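Local coordinates for uncharacterized protein (Parabacteroides merdae ATCC 43184, PDB 5BMT) that is of unknown function but probably contains a lipoprotein-type OB domain beside a second, beta-rich region, with an immunoglobulin-like fold, at residues Y13-Y27 / L112-P124. Sequence-based numbering, arbitrary orientation.
With SO4 (sulfate ion), chain C.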
loop_
_atom_site.group_PDB
_atom_site.type_symbol
_atom_site.label_atom_id
_atom_site.label_comp_id
_atom_site.label_asym_id
_atom_site.label_seq_id
_atom_site.Cartn_x
_atom_site.Cartn_y
_atom_site.Cartn_z
ATOM N N TYR A 13 -4.179 -0.043 -8.052
ATOM C CA TYR A 13 -2.829 -0.394 -7.667
ATOM C C TYR A 13 -2.661 -1.898 -7.858
ATOM O O TYR A 13 -3.628 -2.667 -7.719
ATOM C CB TYR A 13 -2.590 -0.007 -6.193
ATOM C CG TYR A 13 -2.423 1.485 -6.075
ATOM C CD1 TYR A 13 -1.209 2.089 -6.377
ATOM C CD2 TYR A 13 -3.506 2.308 -5.761
ATOM C CE1 TYR A 13 -1.062 3.467 -6.365
ATOM C CE2 TYR A 13 -3.365 3.696 -5.735
ATOM C CZ TYR A 13 -2.136 4.261 -6.027
ATOM O OH TYR A 13 -1.993 5.627 -6.052
ATOM N N ALA A 14 -1.435 -2.322 -8.200
ATOM C CA ALA A 14 -1.194 -3.715 -8.502
ATOM C C ALA A 14 0.210 -4.111 -8.178
ATOM O O ALA A 14 1.104 -3.262 -8.145
ATOM C CB ALA A 14 -1.420 -3.941 -9.998
ATOM N N ILE A 15 0.410 -5.414 -7.956
ATOM C CA ILE A 15 1.743 -5.965 -7.780
ATOM C C ILE A 15 2.145 -6.682 -9.078
ATOM O O ILE A 15 1.368 -7.489 -9.617
ATOM C CB ILE A 15 1.785 -6.963 -6.593
ATOM C CG1 ILE A 15 1.407 -6.267 -5.259
ATOM C CG2 ILE A 15 3.205 -7.651 -6.508
ATOM C CD1 ILE A 15 1.237 -7.279 -4.094
ATOM N N VAL A 16 3.377 -6.446 -9.543
ATOM C CA VAL A 16 3.948 -7.182 -10.680
ATOM C C VAL A 16 4.543 -8.478 -10.126
ATOM O O VAL A 16 5.296 -8.407 -9.140
ATOM C CB VAL A 16 5.054 -6.320 -11.370
ATOM C CG1 VAL A 16 5.705 -7.073 -12.550
ATOM C CG2 VAL A 16 4.485 -4.988 -11.836
ATOM N N ASP A 17 4.240 -9.645 -10.717
ATOM C CA ASP A 17 4.803 -10.873 -10.158
ATOM C C ASP A 17 4.722 -11.999 -11.164
ATOM O O ASP A 17 4.007 -11.895 -12.150
ATOM C CB ASP A 17 4.004 -11.249 -8.904
ATOM C CG ASP A 17 4.578 -12.285 -7.975
ATOM O OD1 ASP A 17 5.743 -12.716 -8.193
ATOM O OD2 ASP A 17 3.868 -12.651 -7.015
ATOM N N TYR A 18 5.467 -13.058 -10.900
ATOM C CA TYR A 18 5.411 -14.259 -11.709
ATOM C C TYR A 18 4.284 -15.154 -11.258
ATOM O O TYR A 18 4.106 -15.381 -10.053
ATOM C CB TYR A 18 6.706 -15.067 -11.533
ATOM C CG TYR A 18 7.928 -14.537 -12.224
ATOM C CD1 TYR A 18 8.005 -14.500 -13.617
ATOM C CD2 TYR A 18 9.059 -14.190 -11.502
ATOM C CE1 TYR A 18 9.181 -14.136 -14.264
ATOM C CE2 TYR A 18 10.236 -13.807 -12.139
ATOM C CZ TYR A 18 10.297 -13.803 -13.523
ATOM O OH TYR A 18 11.464 -13.457 -14.161
ATOM N N SER A 19 3.600 -15.762 -12.228
ATOM C CA SER A 19 2.658 -16.845 -11.952
ATOM C C SER A 19 3.459 -18.120 -11.626
ATOM O O SER A 19 4.680 -18.128 -11.746
ATOM C CB SER A 19 1.792 -17.086 -13.187
ATOM O OG SER A 19 2.553 -17.764 -14.183
ATOM N N SER A 20 2.768 -19.226 -11.350
ATOM C CA SER A 20 3.437 -20.507 -11.057
ATOM C C SER A 20 4.201 -21.074 -12.261
ATOM O O SER A 20 5.084 -21.935 -12.079
ATOM C CB SER A 20 2.407 -21.527 -10.583
ATOM O OG SER A 20 1.476 -21.827 -11.609
ATOM N N THR A 21 3.878 -20.595 -13.484
ATOM C CA THR A 21 4.539 -21.035 -14.711
ATOM C C THR A 21 5.406 -19.911 -15.305
ATOM O O THR A 21 5.788 -19.956 -16.482
ATOM C CB THR A 21 3.529 -21.600 -15.688
ATOM O OG1 THR A 21 2.502 -20.640 -15.887
ATOM C CG2 THR A 21 2.934 -22.927 -15.188
HETATM N N MSE A 22 5.762 -18.924 -14.465
HETATM C CA MSE A 22 6.736 -17.891 -14.789
HETATM C C MSE A 22 6.306 -16.957 -15.899
HETATM O O MSE A 22 7.154 -16.412 -16.629
HETATM C CB MSE A 22 8.127 -18.494 -15.118
HETATM C CG MSE A 22 8.648 -19.485 -14.049
HETATM SE SE MSE A 22 8.458 -18.910 -12.183
HETATM C CE MSE A 22 9.775 -17.637 -12.216
ATOM N N ARG A 23 5.008 -16.701 -15.982
ATOM C CA ARG A 23 4.475 -15.645 -16.826
ATOM C C ARG A 23 4.422 -14.409 -15.944
ATOM O O ARG A 23 3.990 -14.508 -14.782
ATOM C CB ARG A 23 3.081 -16.023 -17.335
ATOM C CG ARG A 23 2.444 -14.936 -18.201
ATOM C CD ARG A 23 1.043 -15.309 -18.636
ATOM N NE ARG A 23 1.024 -16.415 -19.595
ATOM C CZ ARG A 23 1.081 -16.266 -20.918
ATOM N NH1 ARG A 23 1.102 -15.050 -21.458
ATOM N NH2 ARG A 23 1.043 -17.332 -21.716
ATOM N N THR A 24 4.822 -13.236 -16.467
ATOM C CA THR A 24 4.714 -12.028 -15.648
ATOM C C THR A 24 3.293 -11.491 -15.742
ATOM O O THR A 24 2.823 -11.163 -16.852
ATOM C CB THR A 24 5.711 -10.945 -16.104
ATOM O OG1 THR A 24 7.033 -11.458 -15.889
ATOM C CG2 THR A 24 5.533 -9.614 -15.339
ATOM N N LEU A 25 2.638 -11.397 -14.594
ATOM C CA LEU A 25 1.274 -10.869 -14.472
ATOM C C LEU A 25 1.254 -9.668 -13.566
ATOM O O LEU A 25 2.221 -9.371 -12.843
ATOM C CB LEU A 25 0.373 -11.968 -13.834
ATOM C CG LEU A 25 0.250 -13.318 -14.569
ATOM C CD1 LEU A 25 -0.681 -14.263 -13.815
ATOM C CD2 LEU A 25 -0.278 -13.128 -15.983
ATOM N N ILE A 26 0.123 -8.944 -13.616
ATOM C CA ILE A 26 -0.120 -7.901 -12.636
ATOM C C ILE A 26 -1.328 -8.357 -11.815
ATOM O O ILE A 26 -2.289 -8.958 -12.345
ATOM C CB ILE A 26 -0.238 -6.471 -13.174
ATOM C CG1 ILE A 26 -1.449 -6.310 -14.070
ATOM C CG2 ILE A 26 1.101 -6.082 -13.900
ATOM C CD1 ILE A 26 -1.788 -4.792 -14.384
ATOM N N TYR A 27 -1.240 -8.120 -10.500
ATOM C CA TYR A 27 -2.259 -8.532 -9.536
ATOM C C TYR A 27 -2.894 -7.282 -8.958
ATOM O O TYR A 27 -2.370 -6.701 -7.999
ATOM C CB TYR A 27 -1.602 -9.387 -8.435
ATOM C CG TYR A 27 -1.103 -10.713 -8.968
ATOM C CD1 TYR A 27 0.136 -10.812 -9.607
ATOM C CD2 TYR A 27 -1.849 -11.872 -8.805
ATOM C CE1 TYR A 27 0.593 -12.029 -10.105
ATOM C CE2 TYR A 27 -1.366 -13.111 -9.236
ATOM C CZ TYR A 27 -0.144 -13.179 -9.884
ATOM O OH TYR A 27 0.300 -14.401 -10.358
ATOM N N LEU A 112 -2.221 -5.607 -0.343
ATOM C CA LEU A 112 -2.333 -6.270 -1.649
ATOM C C LEU A 112 -1.633 -7.610 -1.614
ATOM O O LEU A 112 -0.563 -7.742 -0.995
ATOM C CB LEU A 112 -1.684 -5.417 -2.738
ATOM C CG LEU A 112 -2.581 -4.307 -3.349
ATOM C CD1 LEU A 112 -2.857 -3.182 -2.324
ATOM C CD2 LEU A 112 -1.920 -3.728 -4.618
ATOM N N PHE A 113 -2.208 -8.576 -2.342
ATOM C CA PHE A 113 -1.675 -9.937 -2.462
ATOM C C PHE A 113 -1.311 -10.281 -3.884
ATOM O O PHE A 113 -2.023 -9.897 -4.802
ATOM C CB PHE A 113 -2.765 -10.953 -2.009
ATOM C CG PHE A 113 -3.191 -10.838 -0.570
ATOM C CD1 PHE A 113 -4.037 -9.813 -0.150
ATOM C CD2 PHE A 113 -2.733 -11.745 0.372
ATOM C CE1 PHE A 113 -4.394 -9.688 1.206
ATOM C CE2 PHE A 113 -3.139 -11.658 1.712
ATOM C CZ PHE A 113 -3.951 -10.625 2.122
ATOM N N SER A 114 -0.253 -11.070 -4.074
ATOM C CA SER A 114 0.081 -11.604 -5.390
ATOM C C SER A 114 0.447 -13.067 -5.192
ATOM O O SER A 114 0.341 -13.593 -4.077
ATOM C CB SER A 114 1.199 -10.808 -6.061
ATOM O OG SER A 114 2.461 -10.988 -5.432
ATOM N N ASN A 115 0.960 -13.711 -6.224
ATOM C CA ASN A 115 1.310 -15.106 -6.068
ATOM C C ASN A 115 2.398 -15.291 -5.003
ATOM O O ASN A 115 2.295 -16.201 -4.176
ATOM C CB ASN A 115 1.792 -15.602 -7.438
ATOM C CG ASN A 115 2.029 -17.084 -7.493
ATOM O OD1 ASN A 115 1.376 -17.851 -6.777
ATOM N ND2 ASN A 115 2.992 -17.499 -8.304
ATOM N N ASN A 116 3.428 -14.416 -5.004
ATOM C CA ASN A 116 4.602 -14.576 -4.150
ATOM C C ASN A 116 4.830 -13.468 -3.132
ATOM O O ASN A 116 5.756 -13.589 -2.322
ATOM C CB ASN A 116 5.856 -14.644 -5.031
ATOM C CG ASN A 116 5.816 -15.835 -5.960
ATOM O OD1 ASN A 116 5.809 -16.980 -5.497
ATOM N ND2 ASN A 116 5.679 -15.569 -7.276
ATOM N N TYR A 117 4.075 -12.375 -3.209
ATOM C CA TYR A 117 4.329 -11.228 -2.355
ATOM C C TYR A 117 3.095 -10.662 -1.724
ATOM O O TYR A 117 1.970 -10.852 -2.216
ATOM C CB TYR A 117 4.925 -10.090 -3.217
ATOM C CG TYR A 117 6.255 -10.398 -3.848
ATOM C CD1 TYR A 117 7.437 -10.239 -3.134
ATOM C CD2 TYR A 117 6.338 -10.827 -5.171
ATOM C CE1 TYR A 117 8.677 -10.499 -3.720
ATOM C CE2 TYR A 117 7.562 -11.125 -5.754
ATOM C CZ TYR A 117 8.731 -10.944 -5.031
ATOM O OH TYR A 117 9.957 -11.228 -5.593
ATOM N N LYS A 118 3.319 -9.919 -0.625
ATOM C CA LYS A 118 2.276 -9.088 0.002
ATOM C C LYS A 118 2.857 -7.710 0.206
ATOM O O LYS A 118 4.007 -7.598 0.674
ATOM C CB LYS A 118 1.768 -9.671 1.335
ATOM C CG LYS A 118 1.170 -11.075 1.150
ATOM C CD LYS A 118 0.568 -11.606 2.431
ATOM C CE LYS A 118 0.096 -13.047 2.248
ATOM N NZ LYS A 118 1.235 -14.013 2.252
ATOM N N ARG A 119 2.094 -6.667 -0.138
ATOM C CA ARG A 119 2.542 -5.290 0.100
ATOM C C ARG A 119 1.419 -4.461 0.607
ATOM O O ARG A 119 0.301 -4.558 0.091
ATOM C CB ARG A 119 3.097 -4.601 -1.167
ATOM C CG ARG A 119 4.563 -4.924 -1.497
ATOM C CD ARG A 119 4.669 -6.133 -2.399
ATOM N NE ARG A 119 6.087 -6.361 -2.715
ATOM C CZ ARG A 119 6.978 -6.928 -1.905
ATOM N NH1 ARG A 119 6.604 -7.403 -0.714
ATOM N NH2 ARG A 119 8.251 -7.038 -2.283
ATOM N N ILE A 120 1.709 -3.590 1.579
ATOM C CA ILE A 120 0.728 -2.580 1.954
ATOM C C ILE A 120 0.964 -1.390 1.025
ATOM O O ILE A 120 2.095 -0.891 0.941
ATOM C CB ILE A 120 0.875 -2.145 3.423
ATOM C CG1 ILE A 120 0.735 -3.336 4.352
ATOM C CG2 ILE A 120 -0.164 -1.054 3.767
ATOM C CD1 ILE A 120 1.268 -3.019 5.784
ATOM N N VAL A 121 -0.048 -0.964 0.301
ATOM C CA VAL A 121 0.059 0.287 -0.445
ATOM C C VAL A 121 -0.531 1.338 0.470
ATOM O O VAL A 121 -1.663 1.156 0.958
ATOM C CB VAL A 121 -0.662 0.262 -1.817
ATOM C CG1 VAL A 121 -0.757 1.661 -2.446
ATOM C CG2 VAL A 121 0.044 -0.701 -2.767
ATOM N N VAL A 122 0.230 2.406 0.729
ATOM C CA VAL A 122 -0.280 3.455 1.605
ATOM C C VAL A 122 -0.154 4.775 0.874
ATOM O O VAL A 122 0.785 4.965 0.095
ATOM C CB VAL A 122 0.375 3.445 3.011
ATOM C CG1 VAL A 122 1.866 3.436 2.948
ATOM C CG2 VAL A 122 -0.126 4.577 3.900
ATOM N N ILE A 123 -1.139 5.650 1.065
ATOM C CA ILE A 123 -1.147 6.924 0.366
ATOM C C ILE A 123 -1.026 8.095 1.367
ATOM O O ILE A 123 -2.025 8.717 1.744
ATOM C CB ILE A 123 -2.382 7.061 -0.543
ATOM C CG1 ILE A 123 -2.541 5.809 -1.471
ATOM C CG2 ILE A 123 -2.239 8.352 -1.384
ATOM C CD1 ILE A 123 -3.784 5.867 -2.367
ATOM N N PRO A 124 0.195 8.405 1.820
ATOM C CA PRO A 124 0.367 9.594 2.673
ATOM C C PRO A 124 -0.047 10.817 1.877
ATOM O O PRO A 124 0.268 10.925 0.663
ATOM C CB PRO A 124 1.860 9.615 2.997
ATOM C CG PRO A 124 2.513 8.744 1.983
ATOM C CD PRO A 124 1.488 7.753 1.512
HETATM S S SO4 C . 1.138 -20.205 -19.174
HETATM O O1 SO4 C . 0.673 -18.985 -18.469
HETATM O O2 SO4 C . 0.148 -21.266 -19.001
HETATM O O3 SO4 C . 1.371 -19.888 -20.598
HETATM O O4 SO4 C . 2.431 -20.622 -18.591
HETATM O O HOH W 1 6.148 -17.909 -9.208
HETATM O O HOH W 2 -2.920 -7.280 -5.411
#
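Ile15 presses against the hairpin formed by strands 106-113 and 118-126. Its CD1 lies 3.7 Å from Leu112 CB, the two side chains running past each other in opposite directions. The other branch is anti to the backbone N, which brings CG2 over Ser114, 3.6 Å from its OG. Cys50 also touches Ile15.

Nearer the strand start, Tyr13 takes Val121 CG1 over one ring face, a CH-pi contact 4.1 Å from the centroid. Ile123 CD1 meets the same ring obliquely. Asn115 works at the opposite end: its ND2 donates to Tyr18 O at 3.0 Å, with the carbonyl oxygen nearly in the amide plane. Ser114 CB packs over a face of the Tyr27 ring.

Between these lies the buried Asp17. CG is anti to the backbone N (chi1 -166°), and the carboxylate enters the hairpin turn. Asn116 N donates to the syn lone pair of Asp17 OD2 at 2.7 Å, while Ser114 OG reaches OD2 from above the carboxylate plane. Asp17 OD1 receives an almost straight bond from Asn116 ND2 (3.0 Å, 178°) and a clearly bent one from Tyr18 N, both from the same face of the carboxylate plane. Ser114 OG in turn accepts from Tyr117 N, an ST motif that fixes its hydroxyl. An alanine in place of Asp17 is likely to leave the four donors without their acceptor, and the turn freer to shift.

The contact thus joins the sheet of strands 10-18 and 24-28 to the neighbouring larger sheet through apolar packing and a turn hydrogen-bonded to the Asp17 carboxylate. Four donors on one carboxylate would probably stabilise its negative charge.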